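Local atomic coordinates of aerobactin synthase IucA (Klebsiella pneumoniae subsp. pneumoniae, PDB entry 5JM8), a protein that probably joins citrate to an acetylated hydroxylysine in an ATP-dependent step of aerobactin siderophore synthesis, as an NIS synthetase. Residues L23-K28 against T60-F65; M301-L306 against Q449-M454; L179-V184 against L223-P228. One frame throughout, in Å; residues are numbered along the deposited sequence.

Interaction 1 (L23-K28 against T60-F65); sequences LVRETK and TQHHRF
Where the loop leading into strand 64-72 folds against helix 14-26, R25 of the helix grips T60 and Q61 of the loop through two donors of one guanidinium group. Its CG stands opposite the backbone N (chi1 170°), which sends the chain outward until a bend at chi3 turns the planar end onto the loop. R25 NE gives a hydrogen bond of 3.1 Å to Q61 OE1, and R25 NH2 gives one of 3.0 Å to the backbone carbonyl T60 O. Both oxygens lie at the guanidinium edge, near its plane, while the Q61 amide stands almost perpendicular to that plane, at 84°. The two bonds thus fix the rotation of the guanidinium, while Q61 CG also packs against R25 CB at 4.0 Å. The loop itself is sharply turned: Q61 has left-handed backbone angles, and H62 is the centre of an inverse gamma turn closed by a weak bond from H63 N to Q61 O. Just before the turn, T60 OG1 accepts a hydrogen bond from H62 ND1 (3.0 Å) and is also hydrogen-bonded to E506. F151 lies against both R25 and H62, in a cation-pi contact with the guanidinium and edge-to-face with the imidazole; the H62 side chain is about 8 Å from the bound ATP. Further along, no hydrogen bond crosses: V24 CG1 approaches the H63 ring obliquely, 3.9 Å from H63 NE2, a buried nitrogen for which the model offers no polar partner. The backbone carbonyl of H63 is held in turn by N21 from the same helix.

Interaction 2 (M301-L306 against Q449-M454); sequences MRLARL and QGSAFM
L306 and F453 reach for each other from opposite directions, the leucine from helix 294-306 and the phenylalanine from strand 451-453. Methyl CD2 of L306 comes to 3.3 Å from F453 CE1 and 3.7 Å from CZ, a tight fit for two apolar groups, and it arrives obliquely to the ring. Across the ring, F453 CE2 meets R302 CD at 4.0 Å, again obliquely. This is a contact of the aliphatic part of the arginine: the guanidinium plane is turned 86° from the ring, so the two do not stack, and its NE forms a salt bridge with E466. L303, next to R302 in sequence, splits its branches. With CG opposite the backbone N (chi1 -176°), L303 offers CD2 to S451 CB at 4.0 Å, while CD1 makes a looser approach of 4.4 Å to F453 CZ. S451 contributes its methylene; its OG is hydrogen-bonded to the carbonyl of C448. The short helix and strand axes pass 9.8 Å apart at 66°, with side chains alone bridging the gap. The contact joins a helix of the IucA/IucC family region to a strand of the FhuF-like region, just after Q449 of the ATP pocket. Strand 451-453 pairs antiparallel with strand 422-424, whose L422 touches both L303 and F453; from helix 458-462, L461 packs on L306 and F453 alike.

Interaction 3 (L179-V184 against L223-P228); sequences LRWFAV and LFPLHP
W181 and P225 are cross-strand neighbours, a non-hydrogen-bonded pair in an antiparallel three-stranded sheet, in which strand 177-185 runs in the middle between 221-226 and 249-255. The tryptophan shows how one face of this sheet is filled. Its CB leaves the strand on the face that also carries A183, L223 and P225, and CG lies opposite the carbonyl carbon (chi1 -63°), which swings the indole back over the neighbouring strand. On the pyrrole side, NE1 donates to the carbonyl of A255 at the other outer strand, so the indole has partners on both neighbouring strands. On the benzene side, W181 CE3 passes 3.8 Å from P225 CA and 4.3 Å from L223 CB. W181 CZ3 then approaches P225 CB at 3.7 Å, with W181 CH2 next to the same carbon. P225 CB thereby sits over the face of the six-membered ring in a CH-pi contact. Helix 198-209 closes over this side, A206 touching W181 and L223, and F205 touching P225. The two backbones are joined by two hydrogen-bonded pairs, R180 with L226 and F182 with F224, each exchanging both N-H...O bonds; that from F182 N to F224 O is nearly straight, with an angle of 176° at the hydrogen. The side chains of these pairs occupy the other face, where the R180 guanidinium forms a salt bridge with D251 and V184 CG2 packs 3.8 Å from F224 CB. There L226 crosses F182 at about a right angle: L226 CD2 is 3.6 Å from F182 CE2, and L226 CD1 lies over the phenyl face, displaced toward the rim and 3.6 Å from F182 CD2.

All three contacts are largely buried, yet no helix or strand is common to any two of them. Interaction 1 lies across the chain's centre from the others, its centre 34 Å from that of interaction 2 and 44 Å from that of interaction 3. Interactions 2 and 3 come closer, with nearest atoms about 13 Å apart. Chemistry follows the elements joined. A helix and a turned loop meet in interaction 1 through an arginine that bonds one side-chain amide and one backbone carbonyl; helix and strand in interaction 2 pack aliphatic and aromatic groups together without a hydrogen bond across; paired strands in interaction 3 combine backbone bonds with CH-pi packing.

Interaction 1 (L23-K28 against T60-F65)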
ATOM      1  N   LEU A  23      14.853  30.467  31.386  1.00 28.45           N
ATOM      2  CA  LEU A  23      15.330  31.438  32.367  1.00 25.15           C
ATOM      3  C   LEU A  23      14.425  31.504  33.601  1.00 27.87           C
ATOM      4  O   LEU A  23      14.907  31.477  34.732  1.00 31.26           O
ATOM      5  CB  LEU A  23      15.433  32.825  31.725  1.00 23.28           C
ATOM      6  CG  LEU A  23      15.862  33.983  32.632  1.00 27.19           C
ATOM      7  CD1 LEU A  23      17.283  33.789  33.139  1.00 28.99           C
ATOM      8  CD2 LEU A  23      15.730  35.307  31.898  1.00 24.55           C
ATOM      9  N   VAL A  24      13.119  31.596  33.375  1.00 26.98           N
ATOM     10  CA  VAL A  24      12.150  31.733  34.460  1.00 29.08           C
ATOM     11  C   VAL A  24      12.191  30.545  35.424  1.00 32.74           C
ATOM     12  O   VAL A  24      11.931  30.694  36.618  1.00 37.47           O
ATOM     13  CB  VAL A  24      10.717  31.890  33.898  1.00 27.40           C
ATOM     14  CG1 VAL A  24       9.669  31.723  34.993  1.00 31.10           C
ATOM     15  CG2 VAL A  24      10.563  33.242  33.228  1.00 23.03           C
ATOM     16  N   ARG A  25      12.506  29.366  34.903  1.00 30.94           N
ATOM     17  CA  ARG A  25      12.590  28.168  35.729  1.00 27.44           C
ATOM     18  C   ARG A  25      13.831  28.178  36.623  1.00 28.79           C
ATOM     19  O   ARG A  25      13.795  27.681  37.748  1.00 29.67           O
ATOM     20  CB  ARG A  25      12.597  26.915  34.849  1.00 24.13           C
ATOM     21  CG  ARG A  25      12.922  25.627  35.600  1.00 24.37           C
ATOM     22  CD  ARG A  25      12.847  24.417  34.690  1.00 26.28           C
ATOM     23  NE  ARG A  25      11.469  24.044  34.388  1.00 28.06           N
ATOM     24  CZ  ARG A  25      11.125  23.026  33.605  1.00 25.01           C
ATOM     25  NH1 ARG A  25      12.059  22.277  33.036  1.00 22.67           N
ATOM     26  NH2 ARG A  25       9.845  22.760  33.388  1.00 24.43           N
ATOM     27  N   GLU A  26      14.922  28.746  36.118  1.00 29.21           N
ATOM     28  CA  GLU A  26      16.210  28.677  36.805  1.00 31.21           C
ATOM     29  C   GLU A  26      16.512  29.926  37.631  1.00 37.59           C
ATOM     30  O   GLU A  26      17.612  30.065  38.172  1.00 42.63           O
ATOM     31  CB  GLU A  26      17.330  28.448  35.787  1.00 28.26           C
ATOM     32  CG  GLU A  26      17.126  27.198  34.946  1.00 27.14           C
ATOM     33  CD  GLU A  26      18.270  26.930  33.990  1.00 29.42           C
ATOM     34  OE1 GLU A  26      19.381  27.450  34.224  1.00 33.98           O
ATOM     35  OE2 GLU A  26      18.053  26.198  33.001  1.00 27.33           O
ATOM     36  N   THR A  27      15.537  30.827  37.728  1.00 37.18           N
ATOM     37  CA  THR A  27      15.683  32.034  38.536  1.00 36.29           C
ATOM     38  C   THR A  27      14.487  32.233  39.462  1.00 38.16           C
ATOM     39  O   THR A  27      13.369  31.817  39.153  1.00 38.86           O
ATOM     40  CB  THR A  27      15.840  33.296  37.661  1.00 32.43           C
ATOM     41  OG1 THR A  27      14.614  33.568  36.970  1.00 29.98           O
ATOM     42  CG2 THR A  27      16.967  33.122  36.655  1.00 32.33           C
ATOM     43  N   LYS A  28      14.744  32.871  40.601  1.00 38.28           N
ATOM     44  CA  LYS A  28      13.697  33.266  41.536  1.00 40.12           C
ATOM     45  C   LYS A  28      13.561  34.786  41.511  1.00 41.00           C
ATOM     46  O   LYS A  28      12.874  35.377  42.344  1.00 41.40           O
ATOM     47  CB  LYS A  28      14.016  32.766  42.948  1.00 44.10           C
ATOM     48  CG  LYS A  28      14.139  31.245  43.059  1.00 46.43           C
ATOM     49  CD  LYS A  28      12.788  30.553  42.886  1.00 46.19           C
ATOM     50  CE  LYS A  28      12.908  29.040  43.011  1.00 44.97           C
ATOM     51  NZ  LYS A  28      13.686  28.440  41.891  1.00 43.87           N
ATOM     52  N   THR A  60       4.364  24.554  35.655  1.00 25.21           N
ATOM     53  CA  THR A  60       5.548  23.808  35.250  1.00 23.57           C
ATOM     54  C   THR A  60       6.388  24.653  34.299  1.00 27.43           C
ATOM     55  O   THR A  60       7.226  24.135  33.565  1.00 32.78           O
ATOM     56  CB  THR A  60       5.173  22.475  34.577  1.00 19.66           C
ATOM     57  OG1 THR A  60       4.200  22.708  33.552  1.00 21.82           O
ATOM     58  CG2 THR A  60       4.603  21.509  35.600  1.00 18.70           C
ATOM     59  N   GLN A  61       6.150  25.962  34.328  1.00 28.12           N
ATOM     60  CA  GLN A  61       6.931  26.938  33.567  1.00 22.99           C
ATOM     61  C   GLN A  61       6.832  26.776  32.045  1.00 19.74           C
ATOM     62  O   GLN A  61       7.648  27.332  31.309  1.00 19.54           O
ATOM     63  CB  GLN A  61       8.402  26.880  33.989  1.00 21.87           C
ATOM     64  CG  GLN A  61       8.652  27.285  35.438  1.00 24.61           C
ATOM     65  CD  GLN A  61       8.637  26.115  36.409  1.00 26.16           C
ATOM     66  OE1 GLN A  61       9.157  25.038  36.119  1.00 29.02           O
ATOM     67  NE2 GLN A  61       8.052  26.334  37.580  1.00 24.17           N
ATOM     68  N   HIS A  62       5.845  26.020  31.571  1.00 19.26           N
ATOM     69  CA  HIS A  62       5.525  26.005  30.146  1.00 18.47           C
ATOM     70  C   HIS A  62       4.659  27.220  29.811  1.00 20.22           C
ATOM     71  O   HIS A  62       3.522  27.077  29.361  1.00 23.29           O
ATOM     72  CB  HIS A  62       4.796  24.715  29.745  1.00 17.79           C
ATOM     73  CG  HIS A  62       5.644  23.481  29.819  1.00 19.83           C
ATOM     74  ND1 HIS A  62       5.775  22.736  30.972  1.00 21.50           N
ATOM     75  CD2 HIS A  62       6.388  22.852  28.879  1.00 17.65           C
ATOM     76  CE1 HIS A  62       6.570  21.706  30.740  1.00 20.58           C
ATOM     77  NE2 HIS A  62       6.956  21.753  29.479  1.00 18.88           N
ATOM     78  N   HIS A  63       5.198  28.415  30.039  1.00 18.67           N
ATOM     79  CA  HIS A  63       4.442  29.649  29.845  1.00 21.08           C
ATOM     80  C   HIS A  63       4.278  30.007  28.374  1.00 21.36           C
ATOM     81  O   HIS A  63       5.078  29.602  27.530  1.00 18.29           O
ATOM     82  CB  HIS A  63       5.123  30.821  30.560  1.00 26.14           C
ATOM     83  CG  HIS A  63       5.363  30.586  32.017  1.00 28.06           C
ATOM     84  ND1 HIS A  63       4.339  30.426  32.925  1.00 26.57           N
ATOM     85  CD2 HIS A  63       6.512  30.496  32.726  1.00 27.26           C
ATOM     86  CE1 HIS A  63       4.846  30.237  34.129  1.00 25.61           C
ATOM     87  NE2 HIS A  63       6.164  30.277  34.036  1.00 25.89           N
ATOM     88  N   ARG A  64       3.236  30.781  28.087  1.00 20.76           N
ATOM     89  CA  ARG A  64       3.040  31.372  26.771  1.00 21.39           C
ATOM     90  C   ARG A  64       2.935  32.886  26.925  1.00 21.17           C
ATOM     91  O   ARG A  64       1.974  33.394  27.507  1.00 20.94           O
ATOM     92  CB  ARG A  64       1.787  30.807  26.092  1.00 22.19           C
ATOM     93  CG  ARG A  64       1.580  31.311  24.664  1.00 22.60           C
ATOM     94  CD  ARG A  64       0.402  30.640  23.958  1.00 23.69           C
ATOM     95  NE  ARG A  64      -0.887  30.984  24.563  1.00 26.38           N
ATOM     96  CZ  ARG A  64      -1.571  30.205  25.398  1.00 29.84           C
ATOM     97  NH1 ARG A  64      -2.731  30.627  25.886  1.00 35.19           N
ATOM     98  NH2 ARG A  64      -1.112  29.008  25.752  1.00 29.06           N
ATOM     99  N   PHE A  65       3.940  33.596  26.422  1.00 19.74           N
ATOM    100  CA  PHE A  65       3.944  35.054  26.446  1.00 21.09           C
ATOM    101  C   PHE A  65       3.396  35.628  25.143  1.00 26.54           C
ATOM    102  O   PHE A  65       3.628  35.085  24.061  1.00 27.19           O
ATOM    103  CB  PHE A  65       5.361  35.594  26.683  1.00 22.18           C
ATOM    104  CG  PHE A  65       5.933  35.263  28.035  1.00 21.23           C
ATOM    105  CD1 PHE A  65       5.117  34.886  29.091  1.00 25.18           C
ATOM    106  CD2 PHE A  65       7.299  35.336  28.249  1.00 24.46           C
ATOM    107  CE1 PHE A  65       5.656  34.582  30.328  1.00 21.64           C
ATOM    108  CE2 PHE A  65       7.842  35.036  29.483  1.00 22.52           C
ATOM    109  CZ  PHE A  65       7.020  34.659  30.523  1.00 21.89           C
TER

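Interaction 2 (M301-L306 against Q449-M454)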
ATOM      1  N   MET A 301      26.063  -2.288  23.754  1.00 23.73           N
ATOM      2  CA  MET A 301      26.411  -3.702  23.706  1.00 27.50           C
ATOM      3  C   MET A 301      26.107  -4.360  25.045  1.00 29.13           C
ATOM      4  O   MET A 301      25.540  -5.450  25.103  1.00 30.46           O
ATOM      5  CB  MET A 301      27.893  -3.886  23.362  1.00 29.99           C
ATOM      6  CG  MET A 301      28.296  -3.391  21.981  1.00 29.53           C
ATOM      7  SD  MET A 301      27.437  -4.211  20.627  1.00 26.69           S
ATOM      8  CE  MET A 301      27.871  -5.926  20.900  1.00 24.87           C
ATOM      9  N   ARG A 302      26.493  -3.677  26.118  1.00 28.17           N
ATOM     10  CA  ARG A 302      26.291  -4.166  27.476  1.00 25.90           C
ATOM     11  C   ARG A 302      24.818  -4.449  27.745  1.00 27.02           C
ATOM     12  O   ARG A 302      24.460  -5.504  28.272  1.00 28.76           O
ATOM     13  CB  ARG A 302      26.827  -3.146  28.483  1.00 25.93           C
ATOM     14  CG  ARG A 302      26.661  -3.543  29.942  1.00 26.61           C
ATOM     15  CD  ARG A 302      27.410  -2.598  30.865  1.00 27.28           C
ATOM     16  NE  ARG A 302      28.835  -2.547  30.541  1.00 28.16           N
ATOM     17  CZ  ARG A 302      29.481  -1.471  30.098  1.00 32.36           C
ATOM     18  NH1 ARG A 302      28.855  -0.311  29.934  1.00 33.36           N
ATOM     19  NH2 ARG A 302      30.778  -1.554  29.830  1.00 34.35           N
ATOM     20  N   LEU A 303      23.966  -3.502  27.372  1.00 23.63           N
ATOM     21  CA  LEU A 303      22.528  -3.651  27.542  1.00 26.18           C
ATOM     22  C   LEU A 303      21.982  -4.731  26.611  1.00 24.84           C
ATOM     23  O   LEU A 303      21.055  -5.459  26.967  1.00 26.19           O
ATOM     24  CB  LEU A 303      21.822  -2.315  27.285  1.00 24.46           C
ATOM     25  CG  LEU A 303      20.308  -2.262  27.506  1.00 24.93           C
ATOM     26  CD1 LEU A 303      19.951  -2.574  28.953  1.00 24.75           C
ATOM     27  CD2 LEU A 303      19.759  -0.902  27.101  1.00 20.25           C
ATOM     28  N   ALA A 304      22.562  -4.834  25.420  1.00 23.21           N
ATOM     29  CA  ALA A 304      22.109  -5.807  24.431  1.00 22.11           C
ATOM     30  C   ALA A 304      22.430  -7.236  24.865  1.00 27.80           C
ATOM     31  O   ALA A 304      21.610  -8.138  24.702  1.00 28.30           O
ATOM     32  CB  ALA A 304      22.735  -5.513  23.080  1.00 21.94           C
ATOM     33  N   ARG A 305      23.629  -7.440  25.405  1.00 24.05           N
ATOM     34  CA  ARG A 305      24.021  -8.748  25.926  1.00 26.27           C
ATOM     35  C   ARG A 305      23.195  -9.100  27.157  1.00 28.15           C
ATOM     36  O   ARG A 305      22.869 -10.263  27.392  1.00 32.45           O
ATOM     37  CB  ARG A 305      25.507  -8.767  26.281  1.00 26.22           C
ATOM     38  CG  ARG A 305      26.430  -8.669  25.088  1.00 26.37           C
ATOM     39  CD  ARG A 305      27.880  -8.769  25.510  1.00 27.64           C
ATOM     40  NE  ARG A 305      28.781  -8.628  24.372  1.00 27.83           N
ATOM     41  CZ  ARG A 305      29.080  -9.612  23.532  1.00 28.19           C
ATOM     42  NH1 ARG A 305      28.546 -10.818  23.692  1.00 28.41           N
ATOM     43  NH2 ARG A 305      29.913  -9.387  22.524  1.00 28.39           N
ATOM     44  N   LEU A 306      22.864  -8.080  27.939  1.00 29.81           N
ATOM     45  CA  LEU A 306      22.038  -8.258  29.124  1.00 25.22           C
ATOM     46  C   LEU A 306      20.605  -8.604  28.732  1.00 27.65           C
ATOM     47  O   LEU A 306      19.878  -9.228  29.505  1.00 27.32           O
ATOM     48  CB  LEU A 306      22.068  -6.991  29.981  1.00 25.13           C
ATOM     49  CG  LEU A 306      21.467  -7.071  31.386  1.00 28.25           C
ATOM     50  CD1 LEU A 306      22.158  -8.138  32.227  1.00 28.15           C
ATOM     51  CD2 LEU A 306      21.557  -5.714  32.068  1.00 26.39           C
ATOM     52  N   GLN A 449      22.631   4.954  25.368  1.00 26.23           N
ATOM     53  CA  GLN A 449      23.676   5.739  26.014  1.00 30.04           C
ATOM     54  C   GLN A 449      23.196   6.240  27.375  1.00 32.00           C
ATOM     55  O   GLN A 449      24.001   6.599  28.235  1.00 35.98           O
ATOM     56  CB  GLN A 449      24.084   6.916  25.124  1.00 30.58           C
ATOM     57  CG  GLN A 449      25.277   7.714  25.627  1.00 29.72           C
ATOM     58  CD  GLN A 449      25.689   8.811  24.662  1.00 25.75           C
ATOM     59  OE1 GLN A 449      25.171   8.903  23.549  1.00 21.15           O
ATOM     60  NE2 GLN A 449      26.624   9.650  25.088  1.00 26.99           N
ATOM     61  N   GLY A 450      21.877   6.255  27.558  1.00 29.31           N
ATOM     62  CA  GLY A 450      21.266   6.697  28.799  1.00 25.54           C
ATOM     63  C   GLY A 450      20.842   5.537  29.682  1.00 23.20           C
ATOM     64  O   GLY A 450      19.941   5.678  30.514  1.00 22.90           O
ATOM     65  N   SER A 451      21.483   4.388  29.492  1.00 21.13           N
ATOM     66  CA  SER A 451      21.238   3.225  30.335  1.00 21.56           C
ATOM     67  C   SER A 451      22.233   3.194  31.488  1.00 28.31           C
ATOM     68  O   SER A 451      23.421   3.461  31.300  1.00 25.78           O
ATOM     69  CB  SER A 451      21.334   1.931  29.525  1.00 24.49           C
ATOM     70  OG  SER A 451      22.637   1.748  29.002  1.00 24.82           O
ATOM     71  N   ALA A 452      21.736   2.872  32.676  1.00 23.03           N
ATOM     72  CA  ALA A 452      22.579   2.747  33.856  1.00 24.68           C
ATOM     73  C   ALA A 452      21.991   1.704  34.796  1.00 27.62           C
ATOM     74  O   ALA A 452      20.832   1.312  34.651  1.00 29.11           O
ATOM     75  CB  ALA A 452      22.717   4.083  34.557  1.00 25.16           C
ATOM     76  N   PHE A 453      22.793   1.259  35.758  1.00 27.54           N
ATOM     77  CA  PHE A 453      22.393   0.170  36.640  1.00 27.16           C
ATOM     78  C   PHE A 453      22.572   0.530  38.110  1.00 29.08           C
ATOM     79  O   PHE A 453      23.565   1.143  38.499  1.00 29.18           O
ATOM     80  CB  PHE A 453      23.190  -1.091  36.303  1.00 28.74           C
ATOM     81  CG  PHE A 453      23.075  -1.504  34.863  1.00 29.55           C
ATOM     82  CD1 PHE A 453      21.974  -2.217  34.420  1.00 30.43           C
ATOM     83  CD2 PHE A 453      24.065  -1.173  33.950  1.00 28.04           C
ATOM     84  CE1 PHE A 453      21.863  -2.597  33.093  1.00 29.19           C
ATOM     85  CE2 PHE A 453      23.958  -1.552  32.622  1.00 26.41           C
ATOM     86  CZ  PHE A 453      22.855  -2.263  32.194  1.00 27.55           C
ATOM     87  N   MET A 454      21.587   0.146  38.915  1.00 28.55           N
ATOM     88  CA  MET A 454      21.628   0.367  40.350  1.00 27.99           C
ATOM     89  C   MET A 454      22.439  -0.739  41.010  1.00 31.85           C
ATOM     90  O   MET A 454      22.720  -1.759  40.382  1.00 31.52           O
ATOM     91  CB  MET A 454      20.211   0.412  40.925  1.00 27.49           C
ATOM     92  CG  MET A 454      19.344   1.496  40.316  1.00 26.34           C
ATOM     93  SD  MET A 454      20.091   3.124  40.462  1.00 26.53           S
ATOM     94  CE  MET A 454      20.139   3.313  42.244  1.00 27.72           C
TER

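Interaction 3 (L179-V184 against L223-P228)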
ATOM      1  N   LEU A 179      23.316   7.227   2.120  1.00 29.39           N
ATOM      2  CA  LEU A 179      24.563   7.216   2.877  1.00 25.51           C
ATOM      3  C   LEU A 179      25.771   7.347   1.965  1.00 24.43           C
ATOM      4  O   LEU A 179      25.685   7.100   0.765  1.00 25.62           O
ATOM      5  CB  LEU A 179      24.693   5.929   3.693  1.00 23.72           C
ATOM      6  CG  LEU A 179      23.673   5.695   4.803  1.00 23.88           C
ATOM      7  CD1 LEU A 179      23.984   4.391   5.515  1.00 24.20           C
ATOM      8  CD2 LEU A 179      23.664   6.857   5.781  1.00 23.06           C
ATOM      9  N   ARG A 180      26.895   7.742   2.553  1.00 24.58           N
ATOM     10  CA  ARG A 180      28.183   7.680   1.883  1.00 27.16           C
ATOM     11  C   ARG A 180      28.815   6.341   2.234  1.00 30.02           C
ATOM     12  O   ARG A 180      28.587   5.820   3.325  1.00 35.18           O
ATOM     13  CB  ARG A 180      29.078   8.842   2.308  1.00 28.81           C
ATOM     14  CG  ARG A 180      30.397   8.917   1.570  1.00 31.94           C
ATOM     15  CD  ARG A 180      31.154  10.164   1.974  1.00 32.00           C
ATOM     16  NE  ARG A 180      32.399  10.331   1.233  1.00 30.88           N
ATOM     17  CZ  ARG A 180      32.490  10.909   0.040  1.00 30.40           C
ATOM     18  NH1 ARG A 180      31.407  11.373  -0.569  1.00 30.34           N
ATOM     19  NH2 ARG A 180      33.672  11.019  -0.548  1.00 31.45           N
ATOM     20  N   TRP A 181      29.601   5.785   1.318  1.00 31.31           N
ATOM     21  CA  TRP A 181      30.126   4.432   1.492  1.00 34.00           C
ATOM     22  C   TRP A 181      31.610   4.316   1.157  1.00 38.33           C
ATOM     23  O   TRP A 181      32.063   4.828   0.134  1.00 41.86           O
ATOM     24  CB  TRP A 181      29.334   3.455   0.624  1.00 31.16           C
ATOM     25  CG  TRP A 181      27.884   3.340   0.998  1.00 26.30           C
ATOM     26  CD1 TRP A 181      26.853   4.104   0.533  1.00 23.50           C
ATOM     27  CD2 TRP A 181      27.306   2.398   1.909  1.00 22.11           C
ATOM     28  NE1 TRP A 181      25.669   3.696   1.099  1.00 21.41           N
ATOM     29  CE2 TRP A 181      25.921   2.650   1.948  1.00 20.31           C
ATOM     30  CE3 TRP A 181      27.825   1.366   2.695  1.00 22.10           C
ATOM     31  CZ2 TRP A 181      25.050   1.909   2.742  1.00 20.25           C
ATOM     32  CZ3 TRP A 181      26.961   0.632   3.483  1.00 21.61           C
ATOM     33  CH2 TRP A 181      25.589   0.906   3.500  1.00 21.45           C
ATOM     34  N   PHE A 182      32.351   3.639   2.033  1.00 34.75           N
ATOM     35  CA  PHE A 182      33.752   3.308   1.787  1.00 32.07           C
ATOM     36  C   PHE A 182      33.934   1.802   1.672  1.00 30.40           C
ATOM     37  O   PHE A 182      33.375   1.042   2.463  1.00 28.93           O
ATOM     38  CB  PHE A 182      34.658   3.818   2.914  1.00 32.60           C
ATOM     39  CG  PHE A 182      34.783   5.316   2.989  1.00 33.53           C
ATOM     40  CD1 PHE A 182      34.232   6.142   2.020  1.00 33.05           C
ATOM     41  CD2 PHE A 182      35.470   5.897   4.039  1.00 33.88           C
ATOM     42  CE1 PHE A 182      34.360   7.516   2.107  1.00 31.79           C
ATOM     43  CE2 PHE A 182      35.600   7.268   4.132  1.00 31.45           C
ATOM     44  CZ  PHE A 182      35.046   8.078   3.165  1.00 30.29           C
ATOM     45  N   ALA A 183      34.725   1.373   0.694  1.00 29.68           N
ATOM     46  CA  ALA A 183      35.232   0.008   0.684  1.00 28.90           C
ATOM     47  C   ALA A 183      36.503  -0.002   1.522  1.00 30.79           C
ATOM     48  O   ALA A 183      37.455   0.716   1.219  1.00 32.46           O
ATOM     49  CB  ALA A 183      35.499  -0.475  -0.727  1.00 27.05           C
ATOM     50  N   VAL A 184      36.500  -0.802   2.585  1.00 30.64           N
ATOM     51  CA  VAL A 184      37.567  -0.770   3.579  1.00 32.68           C
ATOM     52  C   VAL A 184      38.119  -2.163   3.868  1.00 37.88           C
ATOM     53  O   VAL A 184      37.357  -3.113   4.046  1.00 44.40           O
ATOM     54  CB  VAL A 184      37.066  -0.153   4.903  1.00 31.88           C
ATOM     55  CG1 VAL A 184      38.195  -0.066   5.920  1.00 31.82           C
ATOM     56  CG2 VAL A 184      36.459   1.218   4.657  1.00 32.57           C
ATOM     57  N   LEU A 223      32.265  -3.199   2.948  1.00 27.91           N
ATOM     58  CA  LEU A 223      31.550  -1.942   2.777  1.00 26.08           C
ATOM     59  C   LEU A 223      31.280  -1.313   4.140  1.00 30.15           C
ATOM     60  O   LEU A 223      30.825  -1.989   5.065  1.00 34.18           O
ATOM     61  CB  LEU A 223      30.242  -2.166   2.017  1.00 24.48           C
ATOM     62  CG  LEU A 223      30.388  -2.719   0.598  1.00 23.64           C
ATOM     63  CD1 LEU A 223      29.023  -3.062   0.018  1.00 22.88           C
ATOM     64  CD2 LEU A 223      31.115  -1.725  -0.296  1.00 23.95           C
ATOM     65  N   PHE A 224      31.559  -0.017   4.249  1.00 30.41           N
ATOM     66  CA  PHE A 224      31.527   0.689   5.523  1.00 27.64           C
ATOM     67  C   PHE A 224      30.726   1.985   5.389  1.00 31.83           C
ATOM     68  O   PHE A 224      31.134   2.891   4.665  1.00 40.46           O
ATOM     69  CB  PHE A 224      32.958   0.975   5.981  1.00 24.84           C
ATOM     70  CG  PHE A 224      33.056   1.564   7.358  1.00 25.21           C
ATOM     71  CD1 PHE A 224      33.095   0.747   8.475  1.00 26.30           C
ATOM     72  CD2 PHE A 224      33.132   2.932   7.532  1.00 24.53           C
ATOM     73  CE1 PHE A 224      33.194   1.293   9.741  1.00 28.04           C
ATOM     74  CE2 PHE A 224      33.231   3.482   8.789  1.00 24.91           C
ATOM     75  CZ  PHE A 224      33.263   2.662   9.897  1.00 26.52           C
ATOM     76  N   PRO A 225      29.577   2.080   6.081  1.00 26.59           N
ATOM     77  CA  PRO A 225      28.704   3.246   5.901  1.00 26.46           C
ATOM     78  C   PRO A 225      29.180   4.487   6.649  1.00 27.87           C
ATOM     79  O   PRO A 225      29.751   4.372   7.733  1.00 27.08           O
ATOM     80  CB  PRO A 225      27.369   2.763   6.463  1.00 24.63           C
ATOM     81  CG  PRO A 225      27.758   1.809   7.537  1.00 24.16           C
ATOM     82  CD  PRO A 225      29.013   1.126   7.054  1.00 25.14           C
ATOM     83  N   LEU A 226      28.939   5.658   6.063  1.00 29.35           N
ATOM     84  CA  LEU A 226      29.319   6.931   6.670  1.00 27.73           C
ATOM     85  C   LEU A 226      28.236   7.994   6.517  1.00 23.55           C
ATOM     86  O   LEU A 226      27.427   7.945   5.592  1.00 23.08           O
ATOM     87  CB  LEU A 226      30.617   7.458   6.050  1.00 29.65           C
ATOM     88  CG  LEU A 226      31.935   6.888   6.577  1.00 30.84           C
ATOM     89  CD1 LEU A 226      32.335   5.647   5.811  1.00 32.44           C
ATOM     90  CD2 LEU A 226      33.028   7.938   6.508  1.00 31.11           C
ATOM     91  N   HIS A 227      28.241   8.956   7.434  1.00 21.49           N
ATOM     92  CA  HIS A 227      27.398  10.137   7.322  1.00 22.00           C
ATOM     93  C   HIS A 227      28.009  11.037   6.248  1.00 25.15           C
ATOM     94  O   HIS A 227      29.212  11.300   6.287  1.00 27.78           O
ATOM     95  CB  HIS A 227      27.302  10.860   8.669  1.00 22.92           C
ATOM     96  CG  HIS A 227      26.310  11.983   8.696  1.00 23.49           C
ATOM     97  ND1 HIS A 227      26.429  13.101   7.901  1.00 24.77           N
ATOM     98  CD2 HIS A 227      25.190  12.164   9.435  1.00 23.07           C
ATOM     99  CE1 HIS A 227      25.420  13.921   8.142  1.00 23.96           C
ATOM    100  NE2 HIS A 227      24.654  13.376   9.069  1.00 22.59           N
ATOM    101  N   PRO A 228      27.195  11.498   5.277  1.00 26.67           N
ATOM    102  CA  PRO A 228      27.752  12.256   4.147  1.00 24.94           C
ATOM    103  C   PRO A 228      28.620  13.443   4.558  1.00 26.50           C
ATOM    104  O   PRO A 228      29.580  13.761   3.863  1.00 28.15           O
ATOM    105  CB  PRO A 228      26.503  12.740   3.405  1.00 22.76           C
ATOM    106  CG  PRO A 228      25.469  11.737   3.725  1.00 24.65           C
ATOM    107  CD  PRO A 228      25.738  11.316   5.140  1.00 26.59           C
TER
HETATM  108  O   HOH W   1      28.620  12.610   0.737  1.00 16.40           O